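Local coordinates for protein delta-1-pyrroline-5-carboxylate dehydrogenase, mitochondrial (Mus musculus, PDB 4E3X) that catalyses the NAD+-dependent oxidation of L-glutamate gamma-semialdehyde to L-glutamate, the second step of proline breakdown, at residues 53-57 / 145-149; 74-80 / 92-98; 274-280 / 304-310; 479-485 / 504-510. One frame throughout, in Å; residues are numbered along the deposited sequence.

Interaction 1 of 4, residues 53-57 / 145-149; sequences ALKDL and AKTMV
L54 and A145 mark the close point between two elements far apart in sequence, their CA atoms 5.2 Å apart where helix 45-55, with the residues that follow it, meets the flank of helix 140-151. A145, small enough to let the backbones come this near, presents its methyl to three partners: A53 CB meets A145 CB at 3.7 Å, and one branch each of L54 and L57 closes in beside it. L54 reaches further with CD2, which slides past V149 to touch CG2 at 3.7 Å. Its other branch, CD1, meets the methyl of M148, where chi3 of 64° turns CE back; L54 and M148 cross at roughly a right angle. L57 pushes CD1 over the helix backbone, 3.4 Å from A145 O, an oxygen already taken by the N-H of V149. The same methyl rests on the aliphatic chain of K146, 3.8 Å from CG, while K146 NZ turns to E142 in a salt bridge. Beyond, V149 packs on H89 and V91 of strand 89-95. The side chains meet through carbon and sulfur, and the one oxygen touched, A145 O, is already bonded within its helix, so the join depends on fit of shape rather than on directed polar bonds.

Interaction 2 of 4, residues 74-80 / 92-98; sequences WTSDIQY and AKFCYAD
Q79 meets Y96 because its chain bends at chi2 (-74°), folding CG and the amide over the phenol ring, while F94 takes chi1 of 65°, with CG between backbone N and carbonyl carbon, and brings its own ring under Q79 CB. Q79 and F94 share one face of the beta hairpin made by strands 78-83 and 89-95, and the Y96 ring lies next to them. Q79 CG lies over the centre of the Y96 ring, 3.7 Å from its centroid, and the amide stacks beyond it with planes only 11° apart. Q79 CB makes a second CH-pi contact, 3.5 Å from F94 CZ and toward the rim of that ring. The amide is steadied by Q79 NE2 donating to D77 OD1 at 2.9 Å, and D77 OD2 in turn stands at the edge of the Y96 ring, 3.3 Å from CD2. Y96 OH bonds to D236, and a leucine in place of Y96 would probably take away the surface on which the Q79 amide lies flat and leave D236 without this mate. Q79 and F94 form the hydrogen-bonded antiparallel pair, Q79 N to F94 O measuring 2.8 Å. On the other face K93 runs alongside Y80, its CD 3.4 Å from Y80 OH. At the open end of the hairpin, T75 OG1 donates to Y96 O at 2.8 Å and accepts from D77 N, an ST turn. C95 SG, lying obliquely to the W74 ring near CE3, takes the N-H of T75 at 3.4 Å.

Interaction 3 of 4, residues 274-280 / 304-310; sequences TSSEHLC and RFRTFPR. With PRO (proline), chain I.
R306 lies extended along the turn at E277 and H278, touching it at nearly every step. Its backbone N donates to E277 O at 3.0 Å, and its CB sits 3.8 Å from the same oxygen. CG is within touching distance of both E277 O and E277 OE1. CD runs beside the imidazole, 3.9 Å from H278 CE1. NE makes the salt bridge, 2.9 Å from E277 OE1, coming from above the carboxylate plane, which stands 80° to the guanidinium. CZ has H278 CE1 centred over its face at 3.3 Å, with the two planes 62° apart. At the tip, NH1 lies at the edge of the imidazole, while NH2 adds a weak bond to E277 OE1, 3.3 Å long. R304 holds the residue just before the turn, NH1 donating to S275 O at 2.9 Å. The F305 ring is sandwiched between R304 CG and P309 CG and turns its edge to S276 O. Water 1 ties E277 O and L279 O to T307 N. Outward, a bound proline sets its N 2.7 Å from F305 O and its CG over a face of F308, and K292 of the second subunit also bonds to it. The loop then joins C280 through R310 N, where strands 279-285 and 310-314, linked through helix 288-300, begin to pair at the edge of the parallel NAD-binding sheet of an aldehyde dehydrogenase.

Interaction 4 of 4, residues 479-485 / 504-510; sequences TGAVFAQ and FYINDKS
A beta-alpha-beta unit, strand 476-483, helix 487-496 and strand 503-506, brings V482 in parallel beside Y505 and I506. Y505 N donates to G480 O at 2.9 Å, V482 N to Y505 O at 2.8 Å, and N507 N to V482 O at 2.9 Å. On the face toward helix 487-496, V482 CG2 touches the F504 ring 3.6 Å from CZ. Where the strands stop, the N507 side chain carries the pairing on: chi1 of -64° swings the amide back to A484, and OD1 accepts from A484 N at 2.9 Å. Its other end, ND2, returns a bond to A484 O, also 2.9 Å, with the acceptor in the amide plane. Water 4 donates to OD1 too and bridges to Q485 NE2. With a leucine in place of N507, the N-H and C=O of A484 would probably both lose their mates and the residues just after the strand be freer to shift. This is the sheet of the catalytic domain, and strand 503-506 pairs on its far side with a strand of the second subunit, so the sheet spans the dimer. D508 O, buried without a polar partner, has carbon neighbours: A481 CB lies 3.2 Å away and F483 CZ 3.5 Å. At the opposite end T479 OG1 packs against S510 CB; T479 OG1 and S510 OG both bond to S349 O, next to the nucleophile C348, and S510 OG also bonds to S339.

Interactions 1 and 4 are buried, interactions 2 and 3 partly open, and the chemistry follows only in part. Interaction 1 joins its two elements mainly through apolar side chains, whereas interaction 4, also buried, relies on backbone bonds and one asparagine amide. Interaction 2, nested in the loop that interaction 1 closes, is tied to it through strand 89-95, on which V149 of interaction 1 packs; its hairpin bonds carry flat stacked groups. Interaction 3 puts charge and water at the rim. Interactions 3 and 4, on opposite sides of the chain's centre with centres about 41 Å apart, both belong to beta-alpha-beta units and both touch the second subunit.

Interaction 1 of 4, residues 53-57 / 145-149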
# COMPACT_ATOMS: atom_id res chain seq x y z
N ALA B 53 23.89 -20.54 -27.73
CA ALA B 53 23.73 -20.47 -26.28
C ALA B 53 23.18 -21.78 -25.70
O ALA B 53 23.56 -22.17 -24.60
CB ALA B 53 22.85 -19.30 -25.90
N LEU B 54 22.30 -22.45 -26.43
CA LEU B 54 21.78 -23.74 -26.00
C LEU B 54 22.89 -24.79 -26.02
O LEU B 54 23.01 -25.61 -25.11
CB LEU B 54 20.63 -24.19 -26.89
CG LEU B 54 19.33 -23.40 -26.68
CD1 LEU B 54 18.35 -23.67 -27.82
CD2 LEU B 54 18.71 -23.75 -25.33
N LYS B 55 23.70 -24.75 -27.08
CA LYS B 55 24.85 -25.63 -27.17
C LYS B 55 25.81 -25.39 -26.00
O LYS B 55 26.40 -26.33 -25.48
CB LYS B 55 25.56 -25.43 -28.50
N ASP B 56 25.95 -24.13 -25.58
CA ASP B 56 26.83 -23.76 -24.47
C ASP B 56 26.39 -24.36 -23.13
O ASP B 56 27.16 -24.38 -22.18
CB ASP B 56 26.90 -22.24 -24.30
CG ASP B 56 27.71 -21.55 -25.39
OD1 ASP B 56 28.54 -22.22 -26.03
OD2 ASP B 56 27.51 -20.33 -25.58
N LEU B 57 25.14 -24.83 -23.06
CA LEU B 57 24.59 -25.35 -21.81
C LEU B 57 24.52 -26.87 -21.80
O LEU B 57 24.36 -27.50 -20.75
CB LEU B 57 23.18 -24.80 -21.57
CG LEU B 57 23.09 -23.30 -21.27
CD1 LEU B 57 21.65 -22.89 -21.10
CD2 LEU B 57 23.87 -22.97 -20.01
N ALA B 145 18.40 -19.12 -23.17
CA ALA B 145 18.83 -20.51 -23.15
C ALA B 145 18.74 -21.09 -21.74
O ALA B 145 18.33 -22.24 -21.56
CB ALA B 145 20.24 -20.65 -23.70
N LYS B 146 19.12 -20.29 -20.75
CA LYS B 146 19.11 -20.76 -19.37
C LYS B 146 17.68 -20.97 -18.87
O LYS B 146 17.43 -21.85 -18.07
CB LYS B 146 19.89 -19.80 -18.47
CG LYS B 146 21.38 -19.87 -18.73
CD LYS B 146 22.20 -18.90 -17.88
CE LYS B 146 23.68 -19.13 -18.13
NZ LYS B 146 24.53 -18.18 -17.35
N THR B 147 16.76 -20.15 -19.35
CA THR B 147 15.35 -20.29 -19.01
C THR B 147 14.75 -21.52 -19.72
O THR B 147 13.96 -22.27 -19.15
CB THR B 147 14.59 -19.00 -19.34
OG1 THR B 147 15.15 -17.91 -18.59
CG2 THR B 147 13.12 -19.12 -19.00
N MET B 148 15.14 -21.74 -20.98
CA MET B 148 14.69 -22.93 -21.70
C MET B 148 15.19 -24.21 -21.04
O MET B 148 14.41 -25.12 -20.75
CB MET B 148 15.18 -22.89 -23.14
CG MET B 148 14.54 -21.80 -23.99
SD MET B 148 15.14 -21.77 -25.69
CE MET B 148 14.57 -23.36 -26.26
N VAL B 149 16.49 -24.28 -20.81
CA VAL B 149 17.08 -25.52 -20.32
C VAL B 149 16.77 -25.77 -18.85
O VAL B 149 16.54 -26.91 -18.44
CB VAL B 149 18.60 -25.55 -20.59
CG1 VAL B 149 19.27 -26.73 -19.90
CG2 VAL B 149 18.85 -25.59 -22.09

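Interaction 2 of 4, residues 74-80 / 92-98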
# COMPACT_ATOMS: atom_id res chain seq x y z
N TRP B 74 29.66 -20.76 0.19
CA TRP B 74 29.09 -22.10 0.10
C TRP B 74 28.71 -22.63 1.47
O TRP B 74 29.37 -22.32 2.47
CB TRP B 74 30.06 -23.06 -0.59
CG TRP B 74 30.11 -22.81 -2.04
CD1 TRP B 74 30.95 -21.95 -2.70
CD2 TRP B 74 29.25 -23.37 -3.04
NE1 TRP B 74 30.66 -21.94 -4.04
CE2 TRP B 74 29.62 -22.81 -4.28
CE3 TRP B 74 28.19 -24.29 -3.00
CZ2 TRP B 74 28.98 -23.14 -5.47
CZ3 TRP B 74 27.56 -24.62 -4.19
CH2 TRP B 74 27.96 -24.05 -5.41
N THR B 75 27.64 -23.40 1.53
CA THR B 75 27.31 -24.15 2.73
C THR B 75 27.30 -25.64 2.38
O THR B 75 27.49 -26.02 1.22
CB THR B 75 25.90 -23.83 3.27
OG1 THR B 75 24.93 -24.35 2.36
CG2 THR B 75 25.71 -22.32 3.48
N SER B 76 27.06 -26.47 3.39
CA SER B 76 27.00 -27.92 3.22
C SER B 76 25.70 -28.39 2.57
O SER B 76 25.58 -29.56 2.18
CB SER B 76 27.14 -28.62 4.57
OG SER B 76 26.00 -28.33 5.38
N ASP B 77 24.71 -27.51 2.49
CA ASP B 77 23.40 -27.92 2.00
C ASP B 77 23.34 -27.79 0.49
O ASP B 77 22.75 -26.85 -0.05
CB ASP B 77 22.27 -27.12 2.66
CG ASP B 77 20.92 -27.79 2.52
OD1 ASP B 77 20.81 -28.73 1.71
OD2 ASP B 77 19.96 -27.38 3.21
N ILE B 78 23.94 -28.76 -0.19
CA ILE B 78 24.06 -28.75 -1.64
C ILE B 78 22.75 -29.18 -2.29
O ILE B 78 22.14 -30.16 -1.87
CB ILE B 78 25.20 -29.68 -2.07
CG1 ILE B 78 26.54 -29.20 -1.49
CG2 ILE B 78 25.28 -29.78 -3.60
CD1 ILE B 78 26.95 -27.82 -1.98
N GLN B 79 22.34 -28.45 -3.32
CA GLN B 79 21.10 -28.72 -4.04
C GLN B 79 21.38 -28.71 -5.54
O GLN B 79 22.34 -28.09 -5.98
CB GLN B 79 20.06 -27.64 -3.70
CG GLN B 79 19.70 -27.53 -2.23
CD GLN B 79 18.83 -28.67 -1.75
OE1 GLN B 79 18.01 -29.19 -2.50
NE2 GLN B 79 19.01 -29.08 -0.50
N TYR B 80 20.54 -29.39 -6.30
CA TYR B 80 20.68 -29.38 -7.76
C TYR B 80 19.40 -28.94 -8.43
O TYR B 80 18.30 -29.29 -7.99
CB TYR B 80 21.05 -30.76 -8.29
CG TYR B 80 22.41 -31.22 -7.86
CD1 TYR B 80 22.57 -32.01 -6.73
CD2 TYR B 80 23.55 -30.85 -8.57
CE1 TYR B 80 23.82 -32.43 -6.32
CE2 TYR B 80 24.81 -31.27 -8.17
CZ TYR B 80 24.94 -32.05 -7.05
OH TYR B 80 26.19 -32.46 -6.66
N ALA B 92 22.44 -26.97 -12.65
CA ALA B 92 23.13 -26.16 -11.65
C ALA B 92 23.28 -26.94 -10.36
O ALA B 92 22.42 -27.75 -10.00
CB ALA B 92 22.39 -24.84 -11.40
N LYS B 93 24.39 -26.68 -9.68
CA LYS B 93 24.63 -27.12 -8.31
C LYS B 93 24.71 -25.86 -7.49
O LYS B 93 25.51 -24.98 -7.78
CB LYS B 93 25.94 -27.89 -8.22
CG LYS B 93 26.24 -28.39 -6.81
CD LYS B 93 27.43 -29.33 -6.74
CE LYS B 93 28.73 -28.60 -6.90
NZ LYS B 93 29.89 -29.51 -6.65
N PHE B 94 23.87 -25.75 -6.47
CA PHE B 94 23.84 -24.55 -5.65
C PHE B 94 23.75 -24.97 -4.20
O PHE B 94 23.87 -26.15 -3.90
CB PHE B 94 22.72 -23.58 -6.09
CG PHE B 94 21.32 -24.11 -5.90
CD1 PHE B 94 20.57 -23.71 -4.81
CD2 PHE B 94 20.73 -24.96 -6.84
CE1 PHE B 94 19.27 -24.16 -4.63
CE2 PHE B 94 19.43 -25.42 -6.67
CZ PHE B 94 18.70 -25.02 -5.57
N CYS B 95 23.58 -24.02 -3.30
CA CYS B 95 23.43 -24.38 -1.90
C CYS B 95 22.43 -23.48 -1.20
O CYS B 95 22.18 -22.36 -1.62
CB CYS B 95 24.77 -24.35 -1.16
SG CYS B 95 25.53 -22.72 -1.03
N TYR B 96 21.86 -24.00 -0.12
CA TYR B 96 20.96 -23.21 0.69
C TYR B 96 21.75 -22.43 1.74
O TYR B 96 22.52 -23.02 2.49
CB TYR B 96 19.98 -24.12 1.41
CG TYR B 96 18.81 -24.68 0.60
CD1 TYR B 96 18.41 -24.12 -0.61
CD2 TYR B 96 18.08 -25.74 1.10
CE1 TYR B 96 17.31 -24.64 -1.30
CE2 TYR B 96 17.00 -26.26 0.43
CZ TYR B 96 16.61 -25.71 -0.77
OH TYR B 96 15.52 -26.25 -1.41
N ALA B 97 21.52 -21.12 1.82
CA ALA B 97 22.11 -20.30 2.87
C ALA B 97 21.61 -20.82 4.21
O ALA B 97 20.42 -21.11 4.35
CB ALA B 97 21.71 -18.85 2.69
N ASP B 98 22.51 -20.96 5.18
CA ASP B 98 22.09 -21.29 6.54
C ASP B 98 21.62 -20.02 7.26
O ASP B 98 21.73 -18.91 6.73
CB ASP B 98 23.16 -22.06 7.35
CG ASP B 98 24.52 -21.39 7.34
OD1 ASP B 98 24.63 -20.20 7.00
OD2 ASP B 98 25.51 -22.06 7.70

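Interaction 3 of 4, residues 274-280 / 304-310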
# COMPACT_ATOMS: atom_id res chain seq x y z
N THR B 274 11.67 -12.96 9.10
CA THR B 274 10.61 -12.48 9.98
C THR B 274 11.04 -12.40 11.44
O THR B 274 10.31 -11.89 12.27
CB THR B 274 9.31 -13.32 9.85
OG1 THR B 274 9.57 -14.68 10.22
CG2 THR B 274 8.75 -13.24 8.43
N SER B 275 12.24 -12.90 11.74
CA SER B 275 12.81 -12.80 13.08
C SER B 275 13.70 -11.57 13.25
O SER B 275 14.17 -11.31 14.36
CB SER B 275 13.62 -14.05 13.43
OG SER B 275 12.76 -15.16 13.61
N SER B 276 13.94 -10.84 12.16
CA SER B 276 14.79 -9.66 12.23
C SER B 276 14.00 -8.40 12.53
O SER B 276 13.03 -8.08 11.83
CB SER B 276 15.51 -9.44 10.91
OG SER B 276 16.22 -8.21 10.94
N GLU B 277 14.45 -7.63 13.52
CA GLU B 277 13.81 -6.36 13.84
C GLU B 277 13.86 -5.36 12.67
O GLU B 277 13.12 -4.38 12.66
CB GLU B 277 14.43 -5.75 15.08
CG GLU B 277 15.87 -5.29 14.90
CD GLU B 277 16.47 -4.73 16.17
OE1 GLU B 277 15.99 -3.68 16.64
OE2 GLU B 277 17.42 -5.35 16.70
N HIS B 278 14.73 -5.63 11.70
CA HIS B 278 14.93 -4.71 10.59
C HIS B 278 14.15 -5.06 9.34
O HIS B 278 14.31 -4.41 8.31
CB HIS B 278 16.42 -4.65 10.26
CG HIS B 278 17.26 -4.21 11.41
ND1 HIS B 278 17.25 -2.92 11.88
CD2 HIS B 278 18.12 -4.90 12.20
CE1 HIS B 278 18.08 -2.83 12.91
NE2 HIS B 278 18.62 -4.01 13.12
N LEU B 279 13.31 -6.09 9.39
CA LEU B 279 12.48 -6.40 8.22
C LEU B 279 11.51 -5.26 7.93
O LEU B 279 10.75 -4.86 8.80
CB LEU B 279 11.67 -7.67 8.48
CG LEU B 279 10.79 -8.12 7.31
CD1 LEU B 279 11.64 -8.64 6.16
CD2 LEU B 279 9.76 -9.17 7.73
N CYS B 280 11.51 -4.76 6.70
CA CYS B 280 10.52 -3.73 6.37
C CYS B 280 9.59 -4.12 5.23
O CYS B 280 8.61 -3.43 4.98
CB CYS B 280 11.18 -2.37 6.11
SG CYS B 280 12.40 -2.37 4.78
N ARG B 304 8.71 -6.71 17.75
CA ARG B 304 10.15 -6.51 17.59
C ARG B 304 10.53 -5.57 16.45
O ARG B 304 11.60 -4.96 16.48
CB ARG B 304 10.89 -7.84 17.43
CG ARG B 304 10.87 -8.40 16.01
CD ARG B 304 11.59 -9.75 15.96
NE ARG B 304 11.01 -10.70 16.91
CZ ARG B 304 11.55 -11.88 17.21
NH1 ARG B 304 12.68 -12.26 16.63
NH2 ARG B 304 10.95 -12.67 18.09
N PHE B 305 9.68 -5.45 15.43
CA PHE B 305 10.07 -4.68 14.25
C PHE B 305 10.18 -3.19 14.56
O PHE B 305 9.37 -2.62 15.28
CB PHE B 305 9.12 -4.90 13.08
CG PHE B 305 8.96 -6.34 12.70
CD1 PHE B 305 10.04 -7.07 12.22
CD2 PHE B 305 7.72 -6.96 12.80
CE1 PHE B 305 9.88 -8.41 11.87
CE2 PHE B 305 7.56 -8.29 12.45
CZ PHE B 305 8.65 -9.02 11.99
N ARG B 306 11.19 -2.55 13.98
CA ARG B 306 11.33 -1.11 14.11
C ARG B 306 10.20 -0.34 13.41
O ARG B 306 9.83 0.76 13.84
CB ARG B 306 12.71 -0.68 13.64
CG ARG B 306 13.79 -1.20 14.57
CD ARG B 306 15.16 -0.64 14.28
NE ARG B 306 16.12 -1.13 15.26
CZ ARG B 306 17.37 -0.69 15.38
NH1 ARG B 306 17.82 0.26 14.56
NH2 ARG B 306 18.17 -1.20 16.31
N THR B 307 9.64 -0.91 12.34
CA THR B 307 8.44 -0.32 11.75
C THR B 307 7.48 -1.42 11.34
O THR B 307 7.71 -2.60 11.65
CB THR B 307 8.76 0.63 10.57
OG1 THR B 307 7.58 1.39 10.24
CG2 THR B 307 9.25 -0.13 9.35
N PHE B 308 6.39 -1.06 10.67
CA PHE B 308 5.39 -2.03 10.26
C PHE B 308 5.76 -2.57 8.89
O PHE B 308 5.75 -1.83 7.91
CB PHE B 308 4.02 -1.35 10.22
CG PHE B 308 3.52 -0.94 11.58
CD1 PHE B 308 3.75 0.34 12.06
CD2 PHE B 308 2.89 -1.85 12.40
CE1 PHE B 308 3.32 0.71 13.33
CE2 PHE B 308 2.45 -1.50 13.67
CZ PHE B 308 2.67 -0.22 14.13
N PRO B 309 6.09 -3.88 8.81
CA PRO B 309 6.51 -4.39 7.50
C PRO B 309 5.39 -4.37 6.46
O PRO B 309 4.21 -4.51 6.79
CB PRO B 309 6.95 -5.83 7.80
CG PRO B 309 7.32 -5.80 9.28
CD PRO B 309 6.29 -4.88 9.88
N ARG B 310 5.78 -4.19 5.20
CA ARG B 310 4.86 -4.18 4.07
C ARG B 310 4.93 -5.49 3.32
O ARG B 310 5.98 -5.85 2.78
CB ARG B 310 5.22 -3.05 3.11
CG ARG B 310 5.06 -1.69 3.73
CD ARG B 310 5.41 -0.60 2.75
NE ARG B 310 5.23 0.72 3.36
CZ ARG B 310 5.28 1.86 2.69
NH1 ARG B 310 5.51 1.85 1.38
NH2 ARG B 310 5.12 3.01 3.33
N PRO I . 6.82 -2.74 16.24
CA PRO I . 6.93 -1.56 17.10
C PRO I . 6.15 -1.79 18.38
O PRO I . 5.50 -2.83 18.52
CB PRO I . 6.25 -0.46 16.27
CG PRO I . 6.28 -0.95 14.87
CD PRO I . 6.10 -2.43 14.99
OXT PRO I . 6.17 -0.97 19.29
O HOH W 1 11.40 -3.08 10.78
O HOH W 2 13.50 -5.13 18.45
O HOH W 3 7.83 -0.97 6.14

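Interaction 4 of 4, residues 479-485 / 504-510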
# COMPACT_ATOMS: atom_id res chain seq x y z
N THR B 479 -7.06 -13.69 -13.56
CA THR B 479 -7.35 -13.35 -14.95
C THR B 479 -8.61 -14.01 -15.49
O THR B 479 -9.12 -14.99 -14.94
CB THR B 479 -6.19 -13.70 -15.91
OG1 THR B 479 -6.15 -15.12 -16.09
CG2 THR B 479 -4.85 -13.19 -15.39
N GLY B 480 -9.11 -13.46 -16.58
CA GLY B 480 -10.28 -14.03 -17.22
C GLY B 480 -10.59 -13.34 -18.52
O GLY B 480 -10.21 -12.19 -18.73
N ALA B 481 -11.28 -14.05 -19.40
CA ALA B 481 -11.62 -13.52 -20.71
C ALA B 481 -13.08 -13.78 -21.00
O ALA B 481 -13.64 -14.79 -20.58
CB ALA B 481 -10.77 -14.17 -21.78
N VAL B 482 -13.67 -12.85 -21.74
CA VAL B 482 -14.98 -13.05 -22.35
C VAL B 482 -14.83 -12.95 -23.87
O VAL B 482 -14.23 -12.00 -24.39
CB VAL B 482 -16.00 -12.01 -21.86
CG1 VAL B 482 -17.30 -12.07 -22.68
CG2 VAL B 482 -16.29 -12.22 -20.38
N PHE B 483 -15.35 -13.95 -24.56
CA PHE B 483 -15.38 -13.95 -26.02
C PHE B 483 -16.82 -13.71 -26.46
O PHE B 483 -17.71 -14.52 -26.19
CB PHE B 483 -14.84 -15.27 -26.57
CG PHE B 483 -13.35 -15.43 -26.42
CD1 PHE B 483 -12.81 -15.90 -25.23
CD2 PHE B 483 -12.48 -15.13 -27.46
CE1 PHE B 483 -11.45 -16.06 -25.08
CE2 PHE B 483 -11.11 -15.28 -27.31
CZ PHE B 483 -10.60 -15.74 -26.12
N ALA B 484 -17.05 -12.59 -27.13
CA ALA B 484 -18.40 -12.19 -27.53
C ALA B 484 -18.31 -11.02 -28.52
O ALA B 484 -17.40 -10.20 -28.41
CB ALA B 484 -19.20 -11.77 -26.31
N GLN B 485 -19.23 -10.95 -29.47
CA GLN B 485 -19.23 -9.85 -30.44
C GLN B 485 -20.50 -9.03 -30.35
O GLN B 485 -20.84 -8.27 -31.26
CB GLN B 485 -19.01 -10.37 -31.86
CG GLN B 485 -17.66 -11.06 -32.09
CD GLN B 485 -16.47 -10.11 -31.95
OE1 GLN B 485 -16.62 -8.89 -32.04
NE2 GLN B 485 -15.29 -10.67 -31.74
N PHE B 504 -8.60 -8.51 -17.12
CA PHE B 504 -9.80 -8.95 -17.80
C PHE B 504 -9.65 -8.69 -19.29
O PHE B 504 -9.19 -7.63 -19.70
CB PHE B 504 -11.00 -8.19 -17.23
CG PHE B 504 -12.34 -8.62 -17.76
CD1 PHE B 504 -12.83 -9.90 -17.52
CD2 PHE B 504 -13.12 -7.74 -18.48
CE1 PHE B 504 -14.07 -10.29 -18.00
CE2 PHE B 504 -14.36 -8.13 -18.97
CZ PHE B 504 -14.84 -9.40 -18.73
N TYR B 505 -10.03 -9.68 -20.08
CA TYR B 505 -9.76 -9.66 -21.51
C TYR B 505 -11.04 -9.82 -22.30
O TYR B 505 -11.86 -10.67 -22.01
CB TYR B 505 -8.78 -10.79 -21.86
CG TYR B 505 -7.43 -10.59 -21.21
CD1 TYR B 505 -7.13 -11.15 -19.97
CD2 TYR B 505 -6.45 -9.82 -21.83
CE1 TYR B 505 -5.88 -10.97 -19.38
CE2 TYR B 505 -5.21 -9.63 -21.25
CZ TYR B 505 -4.93 -10.19 -20.02
OH TYR B 505 -3.67 -9.98 -19.47
N ILE B 506 -11.21 -8.97 -23.31
CA ILE B 506 -12.34 -9.10 -24.21
C ILE B 506 -11.82 -9.52 -25.57
O ILE B 506 -11.04 -8.80 -26.21
CB ILE B 506 -13.15 -7.79 -24.29
CG1 ILE B 506 -13.67 -7.42 -22.91
CG2 ILE B 506 -14.29 -7.93 -25.28
CD1 ILE B 506 -14.23 -6.05 -22.82
N ASN B 507 -12.21 -10.72 -25.97
CA ASN B 507 -11.78 -11.29 -27.24
C ASN B 507 -10.26 -11.45 -27.35
O ASN B 507 -9.68 -11.29 -28.42
CB ASN B 507 -12.39 -10.50 -28.41
CG ASN B 507 -13.89 -10.62 -28.42
OD1 ASN B 507 -14.44 -11.69 -28.12
ND2 ASN B 507 -14.58 -9.53 -28.75
N ASP B 508 -9.64 -11.79 -26.23
CA ASP B 508 -8.24 -12.19 -26.24
C ASP B 508 -8.02 -13.22 -25.13
O ASP B 508 -8.88 -13.39 -24.25
CB ASP B 508 -7.31 -10.98 -26.06
CG ASP B 508 -5.98 -11.16 -26.78
OD1 ASP B 508 -5.54 -12.31 -26.95
OD2 ASP B 508 -5.39 -10.13 -27.19
N LYS B 509 -6.88 -13.90 -25.17
CA LYS B 509 -6.58 -14.93 -24.18
C LYS B 509 -6.18 -14.34 -22.82
O LYS B 509 -5.77 -13.17 -22.72
CB LYS B 509 -5.48 -15.87 -24.68
CG LYS B 509 -4.13 -15.22 -24.95
CD LYS B 509 -3.11 -16.29 -25.35
CE LYS B 509 -1.74 -15.70 -25.66
NZ LYS B 509 -1.19 -14.93 -24.51
N SER B 510 -6.28 -15.16 -21.78
CA SER B 510 -6.11 -14.68 -20.41
C SER B 510 -4.66 -14.57 -19.96
O SER B 510 -4.42 -14.09 -18.86
CB SER B 510 -6.89 -15.57 -19.43
OG SER B 510 -6.32 -16.87 -19.38
O HOH W 4 -14.84 -13.39 -30.26